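Local structure of aldose-aldose oxidoreductase (Caulobacter crescentus, 5A04) at residues R132-A142 with I261-M272; R251-E260 with M272-P280. The protein probably oxidises one aldose while reducing another, passing hydride through a bound NADP(H) cofactor. One frame throughout, in Å; residues are numbered along the deposited sequence.

Contact 1 (R132-A142 with I261-M272). With NDP (NADPH dihydro-nicotinamide-adenine-dinucleotide phosphate), chain G; BGC (beta-D-glucopyranose), chain H.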
loop_
_atom_site.group_PDB
_atom_site.type_symbol
_atom_site.label_atom_id
_atom_site.label_comp_id
_atom_site.label_asym_id
_atom_site.label_seq_id
_atom_site.Cartn_x
_atom_site.Cartn_y
_atom_site.Cartn_z
ATOM N N ARG A 132 -17.810 4.374 -12.787
ATOM C CA ARG A 132 -18.913 3.541 -12.297
ATOM C C ARG A 132 -18.818 3.229 -10.806
ATOM O O ARG A 132 -19.836 2.959 -10.163
ATOM C CB ARG A 132 -18.969 2.236 -13.090
ATOM C CG ARG A 132 -17.643 1.506 -13.178
ATOM C CD ARG A 132 -17.788 0.112 -13.789
ATOM N NE ARG A 132 -16.460 -0.453 -14.000
ATOM C CZ ARG A 132 -15.745 -1.067 -13.062
ATOM N NH1 ARG A 132 -16.249 -1.259 -11.837
ATOM N NH2 ARG A 132 -14.526 -1.505 -13.354
ATOM N N SER A 133 -17.606 3.254 -10.249
ATOM C CA SER A 133 -17.441 2.895 -8.836
ATOM C C SER A 133 -18.208 3.831 -7.907
ATOM O O SER A 133 -18.536 3.453 -6.791
ATOM C CB SER A 133 -15.956 2.872 -8.448
ATOM O OG SER A 133 -15.273 1.862 -9.181
ATOM N N ARG A 134 -18.499 5.048 -8.363
ATOM C CA ARG A 134 -19.254 5.996 -7.548
ATOM C C ARG A 134 -20.715 5.576 -7.403
ATOM O O ARG A 134 -21.457 6.188 -6.646
ATOM C CB ARG A 134 -19.175 7.403 -8.137
ATOM C CG ARG A 134 -17.740 7.984 -8.177
ATOM C CD ARG A 134 -17.206 8.304 -6.769
ATOM N NE ARG A 134 -18.051 9.274 -6.074
ATOM C CZ ARG A 134 -17.924 10.591 -6.200
ATOM N NH1 ARG A 134 -16.978 11.097 -6.990
ATOM N NH2 ARG A 134 -18.736 11.407 -5.535
ATOM N N PHE A 135 -21.115 4.535 -8.133
ATOM C CA PHE A 135 -22.484 4.024 -8.099
ATOM C C PHE A 135 -22.550 2.609 -7.546
ATOM O O PHE A 135 -23.600 1.967 -7.584
ATOM C CB PHE A 135 -23.089 4.073 -9.509
ATOM C CG PHE A 135 -23.036 5.445 -10.095
ATOM C CD1 PHE A 135 -23.991 6.381 -9.749
ATOM C CD2 PHE A 135 -21.977 5.831 -10.916
ATOM C CE1 PHE A 135 -23.929 7.680 -10.250
ATOM C CE2 PHE A 135 -21.902 7.130 -11.413
ATOM C CZ PHE A 135 -22.873 8.056 -11.075
ATOM N N GLN A 136 -21.421 2.139 -7.029
ATOM C CA GLN A 136 -21.276 0.749 -6.595
ATOM C C GLN A 136 -21.469 0.691 -5.080
ATOM O O GLN A 136 -20.957 1.541 -4.352
ATOM C CB GLN A 136 -19.910 0.211 -7.031
ATOM C CG GLN A 136 -19.749 -1.296 -6.985
ATOM C CD GLN A 136 -19.590 -1.816 -5.574
ATOM O OE1 GLN A 136 -18.994 -1.153 -4.727
ATOM N NE2 GLN A 136 -20.120 -3.017 -5.313
ATOM N N ALA A 137 -22.243 -0.293 -4.612
ATOM C CA ALA A 137 -22.769 -0.285 -3.240
ATOM C C ALA A 137 -21.696 -0.194 -2.156
ATOM O O ALA A 137 -21.825 0.586 -1.202
ATOM C CB ALA A 137 -23.624 -1.542 -3.004
ATOM N N HIS A 138 -20.643 -0.987 -2.298
ATOM C CA HIS A 138 -19.591 -1.005 -1.276
ATOM C C HIS A 138 -18.804 0.297 -1.270
ATOM O O HIS A 138 -18.459 0.815 -0.208
ATOM C CB HIS A 138 -18.647 -2.191 -1.481
ATOM C CG HIS A 138 -19.336 -3.525 -1.448
ATOM N ND1 HIS A 138 -20.213 -3.932 -2.429
ATOM C CD2 HIS A 138 -19.267 -4.547 -0.558
ATOM C CE1 HIS A 138 -20.664 -5.142 -2.143
ATOM N NE2 HIS A 138 -20.106 -5.540 -1.011
ATOM N N ASN A 139 -18.514 0.828 -2.451
ATOM C CA ASN A 139 -17.808 2.111 -2.534
ATOM C C ASN A 139 -18.619 3.234 -1.900
ATOM O O ASN A 139 -18.092 4.054 -1.147
ATOM C CB ASN A 139 -17.474 2.441 -3.996
ATOM C CG ASN A 139 -16.283 1.667 -4.499
ATOM O OD1 ASN A 139 -15.151 2.156 -4.445
ATOM N ND2 ASN A 139 -16.513 0.442 -4.966
ATOM N N ILE A 140 -19.912 3.268 -2.195
ATOM C CA ILE A 140 -20.792 4.263 -1.602
ATOM C C ILE A 140 -20.782 4.153 -0.072
ATOM O O ILE A 140 -20.688 5.162 0.626
ATOM C CB ILE A 140 -22.216 4.116 -2.154
ATOM C CG1 ILE A 140 -22.230 4.548 -3.627
ATOM C CG2 ILE A 140 -23.198 4.956 -1.359
ATOM C CD1 ILE A 140 -23.526 4.249 -4.335
ATOM N N GLU A 141 -20.823 2.923 0.436
ATOM C CA GLU A 141 -20.764 2.679 1.880
ATOM C C GLU A 141 -19.454 3.189 2.510
ATOM O O GLU A 141 -19.479 3.813 3.571
ATOM C CB GLU A 141 -20.937 1.186 2.167
ATOM C CG GLU A 141 -21.086 0.851 3.654
ATOM C CD GLU A 141 -22.520 0.970 4.171
ATOM O OE1 GLU A 141 -23.461 1.139 3.368
ATOM O OE2 GLU A 141 -22.706 0.892 5.404
ATOM N N ALA A 142 -18.325 2.933 1.850
ATOM C CA ALA A 142 -17.024 3.416 2.339
ATOM C C ALA A 142 -16.980 4.941 2.395
ATOM O O ALA A 142 -16.563 5.533 3.392
ATOM C CB ALA A 142 -15.886 2.896 1.450
ATOM N N ILE A 261 -12.035 -2.541 0.965
ATOM C CA ILE A 261 -12.785 -3.339 -0.002
ATOM C C ILE A 261 -11.777 -4.062 -0.869
ATOM O O ILE A 261 -10.817 -3.452 -1.358
ATOM C CB ILE A 261 -13.718 -2.481 -0.899
ATOM C CG1 ILE A 261 -14.357 -1.347 -0.104
ATOM C CG2 ILE A 261 -14.801 -3.362 -1.558
ATOM C CD1 ILE A 261 -15.253 -0.439 -0.956
ATOM N N ASP A 262 -11.980 -5.365 -1.048
ATOM C CA ASP A 262 -11.087 -6.185 -1.865
ATOM C C ASP A 262 -11.851 -7.418 -2.359
ATOM O O ASP A 262 -12.148 -8.310 -1.569
ATOM C CB ASP A 262 -9.857 -6.591 -1.046
ATOM C CG ASP A 262 -8.817 -7.343 -1.855
ATOM O OD1 ASP A 262 -8.992 -7.546 -3.080
ATOM O OD2 ASP A 262 -7.796 -7.731 -1.247
ATOM N N PRO A 263 -12.186 -7.467 -3.659
ATOM C CA PRO A 263 -11.902 -6.462 -4.696
ATOM C C PRO A 263 -12.737 -5.193 -4.508
ATOM O O PRO A 263 -13.844 -5.263 -3.991
ATOM C CB PRO A 263 -12.303 -7.179 -5.989
ATOM C CG PRO A 263 -13.427 -8.085 -5.554
ATOM C CD PRO A 263 -12.999 -8.582 -4.187
ATOM N N ALA A 264 -12.211 -4.051 -4.925
ATOM C CA ALA A 264 -12.877 -2.774 -4.676
ATOM C C ALA A 264 -13.658 -2.237 -5.884
ATOM O O ALA A 264 -14.769 -1.727 -5.736
ATOM C CB ALA A 264 -11.841 -1.726 -4.225
ATOM N N THR A 265 -13.078 -2.333 -7.078
ATOM C CA THR A 265 -13.649 -1.623 -8.237
ATOM C C THR A 265 -13.851 -2.576 -9.413
ATOM O O THR A 265 -13.859 -2.185 -10.582
ATOM C CB THR A 265 -12.748 -0.439 -8.653
ATOM O OG1 THR A 265 -11.468 -0.935 -9.032
ATOM C CG2 THR A 265 -12.583 0.551 -7.485
ATOM N N SER A 266 -14.016 -3.844 -9.079
ATOM C CA SER A 266 -14.282 -4.876 -10.072
ATOM C C SER A 266 -15.725 -4.792 -10.576
ATOM O O SER A 266 -16.530 -4.041 -10.033
ATOM C CB SER A 266 -14.010 -6.239 -9.463
ATOM O OG SER A 266 -14.683 -6.348 -8.225
ATOM N N TYR A 267 -16.050 -5.553 -11.616
ATOM C CA TYR A 267 -17.413 -5.539 -12.165
ATOM C C TYR A 267 -18.414 -6.116 -11.158
ATOM O O TYR A 267 -19.565 -5.681 -11.076
ATOM C CB TYR A 267 -17.475 -6.325 -13.484
ATOM C CG TYR A 267 -16.573 -5.816 -14.597
ATOM C CD1 TYR A 267 -16.213 -4.469 -14.686
ATOM C CD2 TYR A 267 -16.092 -6.682 -15.577
ATOM C CE1 TYR A 267 -15.399 -4.011 -15.713
ATOM C CE2 TYR A 267 -15.271 -6.228 -16.605
ATOM C CZ TYR A 267 -14.925 -4.891 -16.663
ATOM O OH TYR A 267 -14.113 -4.431 -17.678
ATOM N N GLN A 268 -17.964 -7.116 -10.404
ATOM C CA GLN A 268 -18.750 -7.694 -9.328
ATOM C C GLN A 268 -17.815 -8.309 -8.289
ATOM O O GLN A 268 -16.596 -8.332 -8.469
ATOM C CB GLN A 268 -19.709 -8.761 -9.872
ATOM C CG GLN A 268 -19.015 -9.809 -10.737
ATOM C CD GLN A 268 -19.995 -10.781 -11.390
ATOM O OE1 GLN A 268 -21.205 -10.719 -11.157
ATOM N NE2 GLN A 268 -19.472 -11.680 -12.214
ATOM N N GLY A 269 -18.389 -8.810 -7.208
ATOM C CA GLY A 269 -17.616 -9.587 -6.247
ATOM C C GLY A 269 -17.001 -8.805 -5.101
ATOM O O GLY A 269 -16.267 -9.380 -4.286
ATOM N N GLN A 270 -17.310 -7.511 -5.024
ATOM C CA GLN A 270 -16.855 -6.661 -3.912
ATOM C C GLN A 270 -17.078 -7.301 -2.539
ATOM O O GLN A 270 -18.135 -7.881 -2.272
ATOM C CB GLN A 270 -17.574 -5.307 -3.939
ATOM C CG GLN A 270 -16.917 -4.247 -4.827
ATOM C CD GLN A 270 -17.236 -4.408 -6.306
ATOM O OE1 GLN A 270 -17.879 -5.379 -6.728
ATOM N NE2 GLN A 270 -16.801 -3.436 -7.105
ATOM N N ALA A 271 -16.070 -7.199 -1.677
ATOM C CA ALA A 271 -16.179 -7.643 -0.288
ATOM C C ALA A 271 -15.565 -6.580 0.607
ATOM O O ALA A 271 -14.429 -6.179 0.387
ATOM C CB ALA A 271 -15.484 -8.991 -0.085
ATOM N N MET A 272 -16.313 -6.134 1.610
ATOM C CA MET A 272 -15.841 -5.087 2.519
ATOM C C MET A 272 -15.595 -5.625 3.930
ATOM O O MET A 272 -16.361 -6.440 4.438
ATOM C CB MET A 272 -16.844 -3.927 2.555
ATOM C CG MET A 272 -16.659 -2.949 3.724
ATOM S SD MET A 272 -17.853 -1.576 3.672
ATOM C CE MET A 272 -17.231 -0.638 2.300
HETATM P PA NDP G . -11.654 -2.805 -26.968
HETATM O O1A NDP G . -10.367 -2.825 -27.716
HETATM O O2A NDP G . -12.209 -4.100 -26.444
HETATM O O5B NDP G . -12.828 -2.084 -27.866
HETATM C C5B NDP G . -12.337 -0.876 -28.375
HETATM C C4B NDP G . -13.269 -0.531 -29.546
HETATM O O4B NDP G . -13.076 0.821 -29.967
HETATM C C3B NDP G . -12.941 -1.435 -30.757
HETATM O O3B NDP G . -13.629 -2.644 -30.691
HETATM C C2B NDP G . -13.548 -0.608 -31.898
HETATM O O2B NDP G . -14.845 -0.738 -31.977
HETATM C C1B NDP G . -13.299 0.867 -31.363
HETATM N N9A NDP G . -12.166 1.517 -32.027
HETATM C C8A NDP G . -12.200 2.683 -32.785
HETATM N N7A NDP G . -10.996 3.019 -33.289
HETATM C C5A NDP G . -10.136 2.015 -32.834
HETATM C C6A NDP G . -8.757 1.801 -33.012
HETATM N N6A NDP G . -8.009 2.683 -33.760
HETATM N N1A NDP G . -8.122 0.724 -32.455
HETATM C C2A NDP G . -8.940 -0.115 -31.716
HETATM N N3A NDP G . -10.249 -0.038 -31.455
HETATM C C4A NDP G . -10.845 1.059 -32.042
HETATM O O3 NDP G . -11.269 -1.785 -25.716
HETATM P PN NDP G . -12.219 -1.864 -24.396
HETATM O O1N NDP G . -13.659 -1.823 -24.706
HETATM O O2N NDP G . -11.608 -2.683 -23.280
HETATM O O5D NDP G . -11.882 -0.263 -23.752
HETATM C C5D NDP G . -12.411 0.771 -24.537
HETATM C C4D NDP G . -12.551 2.014 -23.614
HETATM O O4D NDP G . -13.351 1.635 -22.451
HETATM C C3D NDP G . -11.159 2.474 -23.040
HETATM O O3D NDP G . -11.147 3.906 -22.889
HETATM C C2D NDP G . -11.113 1.829 -21.663
HETATM O O2D NDP G . -10.371 2.599 -20.733
HETATM C C1D NDP G . -12.630 1.893 -21.268
HETATM N N1N NDP G . -12.960 0.807 -20.342
HETATM C C2N NDP G . -13.599 1.088 -19.145
HETATM C C3N NDP G . -13.923 0.060 -18.306
HETATM C C7N NDP G . -14.594 0.352 -17.039
HETATM O O7N NDP G . -14.762 -0.519 -16.165
HETATM N N7N NDP G . -15.067 1.640 -16.806
HETATM C C4N NDP G . -13.616 -1.362 -18.624
HETATM C C5N NDP G . -12.901 -1.549 -19.895
HETATM C C6N NDP G . -12.613 -0.518 -20.687
HETATM P P2B NDP G . -15.551 -0.838 -33.546
HETATM O O1X NDP G . -14.977 0.406 -34.185
HETATM O O2X NDP G . -14.972 -2.147 -33.988
HETATM O O3X NDP G . -17.045 -0.814 -33.230
HETATM C C2 BGC H . -9.823 -1.104 -17.484
HETATM C C3 BGC H . -9.709 -2.598 -17.820
HETATM C C4 BGC H . -9.747 -3.415 -16.562
HETATM C C5 BGC H . -10.947 -3.050 -15.703
HETATM C C6 BGC H . -10.818 -3.749 -14.324
HETATM C C1 BGC H . -11.059 -0.953 -16.717
HETATM O O1 BGC H . -11.316 0.432 -16.483
HETATM O O2 BGC H . -9.857 -0.362 -18.697
HETATM O O3 BGC H . -8.479 -2.778 -18.505
HETATM O O4 BGC H . -9.793 -4.794 -16.894
HETATM O O5 BGC H . -10.994 -1.660 -15.475
HETATM O O6 BGC H . -12.022 -3.584 -13.563
HETATM O O HOH W 1 -20.640 -5.020 -7.487
#

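Contact 2 (R251-E260 with M272-P280)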
loop_
_atom_site.group_PDB
_atom_site.type_symbol
_atom_site.label_atom_id
_atom_site.label_comp_id
_atom_site.label_asym_id
_atom_site.label_seq_id
_atom_site.Cartn_x
_atom_site.Cartn_y
_atom_site.Cartn_z
ATOM N N ARG A 251 -7.795 0.361 1.309
ATOM C CA ARG A 251 -8.122 0.522 2.719
ATOM C C ARG A 251 -7.953 1.990 3.078
ATOM O O ARG A 251 -6.921 2.591 2.758
ATOM C CB ARG A 251 -7.232 -0.341 3.624
ATOM C CG ARG A 251 -7.593 -0.138 5.098
ATOM C CD ARG A 251 -6.651 -0.842 6.049
ATOM N NE ARG A 251 -6.712 -2.292 5.913
ATOM C CZ ARG A 251 -6.084 -3.137 6.722
ATOM N NH1 ARG A 251 -5.334 -2.678 7.722
ATOM N NH2 ARG A 251 -6.197 -4.442 6.528
ATOM N N VAL A 252 -8.966 2.574 3.710
ATOM C CA VAL A 252 -8.860 3.934 4.219
ATOM C C VAL A 252 -8.887 3.848 5.749
ATOM O O VAL A 252 -9.706 3.126 6.325
ATOM C CB VAL A 252 -9.985 4.858 3.651
ATOM C CG1 VAL A 252 -11.372 4.220 3.786
ATOM C CG2 VAL A 252 -9.939 6.262 4.291
ATOM N N SER A 253 -7.946 4.540 6.395
ATOM C CA SER A 253 -7.776 4.446 7.848
ATOM C C SER A 253 -7.682 5.815 8.511
ATOM O O SER A 253 -7.092 6.752 7.959
ATOM C CB SER A 253 -6.512 3.654 8.211
ATOM O OG SER A 253 -6.389 2.449 7.480
ATOM N N GLY A 254 -8.240 5.903 9.715
ATOM C CA GLY A 254 -8.114 7.078 10.563
ATOM C C GLY A 254 -7.905 6.603 11.998
ATOM O O GLY A 254 -7.799 5.401 12.246
ATOM N N PRO A 255 -7.849 7.541 12.952
ATOM C CA PRO A 255 -7.537 7.201 14.349
ATOM C C PRO A 255 -8.586 6.300 14.992
ATOM O O PRO A 255 -8.261 5.576 15.931
ATOM C CB PRO A 255 -7.504 8.562 15.053
ATOM C CG PRO A 255 -7.426 9.581 13.966
ATOM C CD PRO A 255 -8.046 8.986 12.751
ATOM N N LYS A 256 -9.820 6.343 14.500
ATOM C CA LYS A 256 -10.886 5.531 15.097
ATOM C C LYS A 256 -11.062 4.154 14.456
ATOM O O LYS A 256 -11.791 3.307 14.979
ATOM C CB LYS A 256 -12.209 6.300 15.041
ATOM C CG LYS A 256 -12.198 7.558 15.900
ATOM C CD LYS A 256 -13.372 8.486 15.596
ATOM C CE LYS A 256 -14.699 7.849 15.912
ATOM N NZ LYS A 256 -15.820 8.802 15.652
ATOM N N GLY A 257 -10.419 3.926 13.315
ATOM C CA GLY A 257 -10.531 2.642 12.653
ATOM C C GLY A 257 -10.351 2.719 11.150
ATOM O O GLY A 257 -9.854 3.715 10.625
ATOM N N TRP A 258 -10.746 1.662 10.452
ATOM C CA TRP A 258 -10.491 1.612 9.021
ATOM C C TRP A 258 -11.539 0.777 8.292
ATOM O O TRP A 258 -12.273 -0.010 8.904
ATOM C CB TRP A 258 -9.067 1.074 8.742
ATOM C CG TRP A 258 -8.690 -0.252 9.399
ATOM C CD1 TRP A 258 -7.897 -0.425 10.502
ATOM C CD2 TRP A 258 -9.045 -1.576 8.957
ATOM N NE1 TRP A 258 -7.762 -1.764 10.789
ATOM C CE2 TRP A 258 -8.451 -2.491 9.853
ATOM C CE3 TRP A 258 -9.813 -2.071 7.896
ATOM C CZ2 TRP A 258 -8.611 -3.873 9.726
ATOM C CZ3 TRP A 258 -9.969 -3.440 7.771
ATOM C CH2 TRP A 258 -9.374 -4.326 8.683
ATOM N N VAL A 259 -11.636 0.983 6.985
ATOM C CA VAL A 259 -12.514 0.161 6.164
ATOM C C VAL A 259 -11.796 -0.161 4.860
ATOM O O VAL A 259 -11.069 0.671 4.307
ATOM C CB VAL A 259 -13.890 0.854 5.895
ATOM C CG1 VAL A 259 -13.724 2.232 5.325
ATOM C CG2 VAL A 259 -14.761 0.002 4.981
ATOM N N GLU A 260 -11.969 -1.386 4.386
ATOM C CA GLU A 260 -11.330 -1.784 3.140
ATOM C C GLU A 260 -12.299 -2.555 2.266
ATOM O O GLU A 260 -13.264 -3.142 2.765
ATOM C CB GLU A 260 -10.092 -2.638 3.416
ATOM C CG GLU A 260 -10.407 -4.032 3.978
ATOM C CD GLU A 260 -9.147 -4.823 4.322
ATOM O OE1 GLU A 260 -8.021 -4.270 4.212
ATOM O OE2 GLU A 260 -9.289 -6.003 4.712
ATOM N N MET A 272 -16.313 -6.134 1.610
ATOM C CA MET A 272 -15.841 -5.087 2.519
ATOM C C MET A 272 -15.595 -5.625 3.930
ATOM O O MET A 272 -16.361 -6.440 4.438
ATOM C CB MET A 272 -16.844 -3.927 2.555
ATOM C CG MET A 272 -16.659 -2.949 3.724
ATOM S SD MET A 272 -17.853 -1.576 3.672
ATOM C CE MET A 272 -17.231 -0.638 2.300
ATOM N N ARG A 273 -14.502 -5.185 4.546
ATOM C CA ARG A 273 -14.207 -5.521 5.938
ATOM C C ARG A 273 -13.929 -4.214 6.671
ATOM O O ARG A 273 -13.335 -3.297 6.098
ATOM C CB ARG A 273 -13.007 -6.475 6.003
ATOM C CG ARG A 273 -12.616 -6.959 7.386
ATOM C CD ARG A 273 -11.584 -8.081 7.266
ATOM N NE ARG A 273 -10.291 -7.605 6.767
ATOM C CZ ARG A 273 -9.133 -7.815 7.385
ATOM N NH1 ARG A 273 -9.101 -8.489 8.530
ATOM N NH2 ARG A 273 -8.004 -7.347 6.866
ATOM N N ALA A 274 -14.367 -4.092 7.918
ATOM C CA ALA A 274 -14.110 -2.847 8.639
ATOM C C ALA A 274 -13.723 -3.116 10.080
ATOM O O ALA A 274 -14.105 -4.129 10.668
ATOM C CB ALA A 274 -15.318 -1.935 8.584
ATOM N N GLN A 275 -12.964 -2.190 10.643
ATOM C CA GLN A 275 -12.544 -2.273 12.034
ATOM C C GLN A 275 -12.903 -0.927 12.660
ATOM O O GLN A 275 -12.247 0.078 12.379
ATOM C CB GLN A 275 -11.045 -2.586 12.112
ATOM C CG GLN A 275 -10.512 -2.941 13.492
ATOM C CD GLN A 275 -10.025 -1.730 14.239
ATOM O OE1 GLN A 275 -9.042 -1.091 13.845
ATOM N NE2 GLN A 275 -10.722 -1.385 15.312
ATOM N N LEU A 276 -13.965 -0.889 13.470
ATOM C CA LEU A 276 -14.536 0.391 13.900
ATOM C C LEU A 276 -14.832 0.493 15.398
ATOM O O LEU A 276 -15.919 0.924 15.792
ATOM C CB LEU A 276 -15.830 0.670 13.136
ATOM C CG LEU A 276 -15.719 0.808 11.617
ATOM C CD1 LEU A 276 -17.094 0.846 10.975
ATOM C CD2 LEU A 276 -14.963 2.071 11.311
ATOM N N GLY A 277 -13.873 0.111 16.228
ATOM C CA GLY A 277 -14.041 0.223 17.665
ATOM C C GLY A 277 -14.209 -1.147 18.277
ATOM O O GLY A 277 -14.162 -1.316 19.497
ATOM N N GLY A 278 -14.412 -2.132 17.414
ATOM C CA GLY A 278 -14.505 -3.517 17.826
ATOM C C GLY A 278 -13.493 -4.286 17.008
ATOM O O GLY A 278 -12.498 -3.706 16.578
ATOM N N PRO A 279 -13.750 -5.584 16.761
ATOM C CA PRO A 279 -12.856 -6.402 15.933
ATOM C C PRO A 279 -13.059 -6.101 14.451
ATOM O O PRO A 279 -14.044 -5.437 14.110
ATOM C CB PRO A 279 -13.297 -7.833 16.263
ATOM C CG PRO A 279 -14.751 -7.694 16.488
ATOM C CD PRO A 279 -14.916 -6.362 17.222
ATOM N N PRO A 280 -12.128 -6.539 13.592
ATOM C CA PRO A 280 -12.344 -6.421 12.143
ATOM C C PRO A 280 -13.425 -7.407 11.746
ATOM O O PRO A 280 -13.359 -8.565 12.151
ATOM C CB PRO A 280 -10.999 -6.817 11.532
ATOM C CG PRO A 280 -10.031 -6.846 12.680
ATOM C CD PRO A 280 -10.833 -7.158 13.897
#

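Contact 1 (R132-A142 with I261-M272)
The nicotinamide end of the NADPH pocket and the glucose site meet at Arg132 and Thr265, where residues 132-142 pack against the loop 261-272. The guanidinium of Arg132 grips the carbonyl of Thr265 end-on: NH2 reaches Thr265 O at 2.9 Å, nearly in line with the C=O bond, while NH1 comes from above the carbonyl plane. On its other edge, Arg132 NE donates to the cofactor carboxamide oxygen O7N at 2.8 Å, supported by NH2. The chain is extended from CG to NE, which carries the group this far. Tyr267 CD1 lies 3.6 Å above one guanidinium face, and Tyr267 OH approaches nicotinamide C4N at 3.2 Å. With a second acceptor for NH1 in Gln292, the guanidinium is fixed in rotation.

Farther along, Asn139 ND2 donates to Ala264 O at 2.9 Å; Gln270 NE2 reaches that oxygen from the opposite face of its plane. Asn139 OD1 is taken by Tyr250 and Tyr196. The amides of Gln136 and Gln270 stack with planes 8° apart, a water joining Gln136 NE2 to Gln270 OE1. Gln136 OE1 caps the helix at the N-cap, accepting from Asn139 N, while its NE2 donates to His138 ND1, steadying the imidazole. Gln270 CB sits over that ring in a CH-pi contact, 3.5 Å from the His138 ring centroid. Beyond it Met272 CE, turned by the bend at chi3 (-72°), meets Ala142 CB at 3.9 Å. Such a seam, from N-capped helix to nicotinamide, fits the cleft between a Rossmann domain and an alpha/beta domain in this oxidoreductase family.

Contact 2 (R251-E260 with M272-P280)
Glu260 and Arg273 face each other as a hydrogen-bonded pair of an antiparallel hairpin, whose strands 257-260 and 272-275 run 4.7 Å apart at 177°. Arg273 can be followed outward. Its CB lies 4.1 Å from Glu260 CG; CG stands opposite the backbone N (chi1 -178°), and the chain stays extended until it bends at chi3. CD passes Glu260 OE2 at 4.0 Å, and then NE and NH2 both bond that oxygen, each at 2.8 Å, NE on its anti side and NH2 on its syn side. Trp258 CH2 lies over the centre of one face of the guanidinium, 3.7 Å from Arg273 CZ. Arg251 NE and NH2 hold the other carboxylate oxygen, OE1, from above the carboxylate plane.

Trp258 is sandwiched: Arg251 NH1 lies over the centre of one face and Gln275 CB over the other, 3.7 Å from the centroid of the five-membered ring. On the reverse side of the sheet, Val259 CG2 touches Met272 CE at 3.7 Å. Replacing Glu260 by an alanine would probably leave Arg251 and Arg273 without their shared carboxylate, setting both guanidinium groups freer to turn. Their NH2 atoms are close neighbours, and both also pair with Asp262 of the second subunit. The chemistry thus implies that two like charges are tolerated side by side because carboxylates from both subunits are likely to offset them, making the salt-bridge network part of the dimer interface.

From the N terminus, the chain first completes the parallel Rossmann sheet with strand 127-129, then enters 132-142, which waits 118 residues for its partner. Contact 1 closes that long loop when 261-272 returns to it, tying the start of helix 137-147 to the connection between two strands of the mixed sheet. Contact 2 is far more local: 251-260 and 272-280 are separated by just 11 residues, and their pairing closes the hairpin whose connecting loop is the second half of contact 1. In sequence the two contacts therefore cross rather than nest. They share Met272, with centres about 16 Å apart, so one hairpin carries both the cofactor-side loop and the subunit-facing strands.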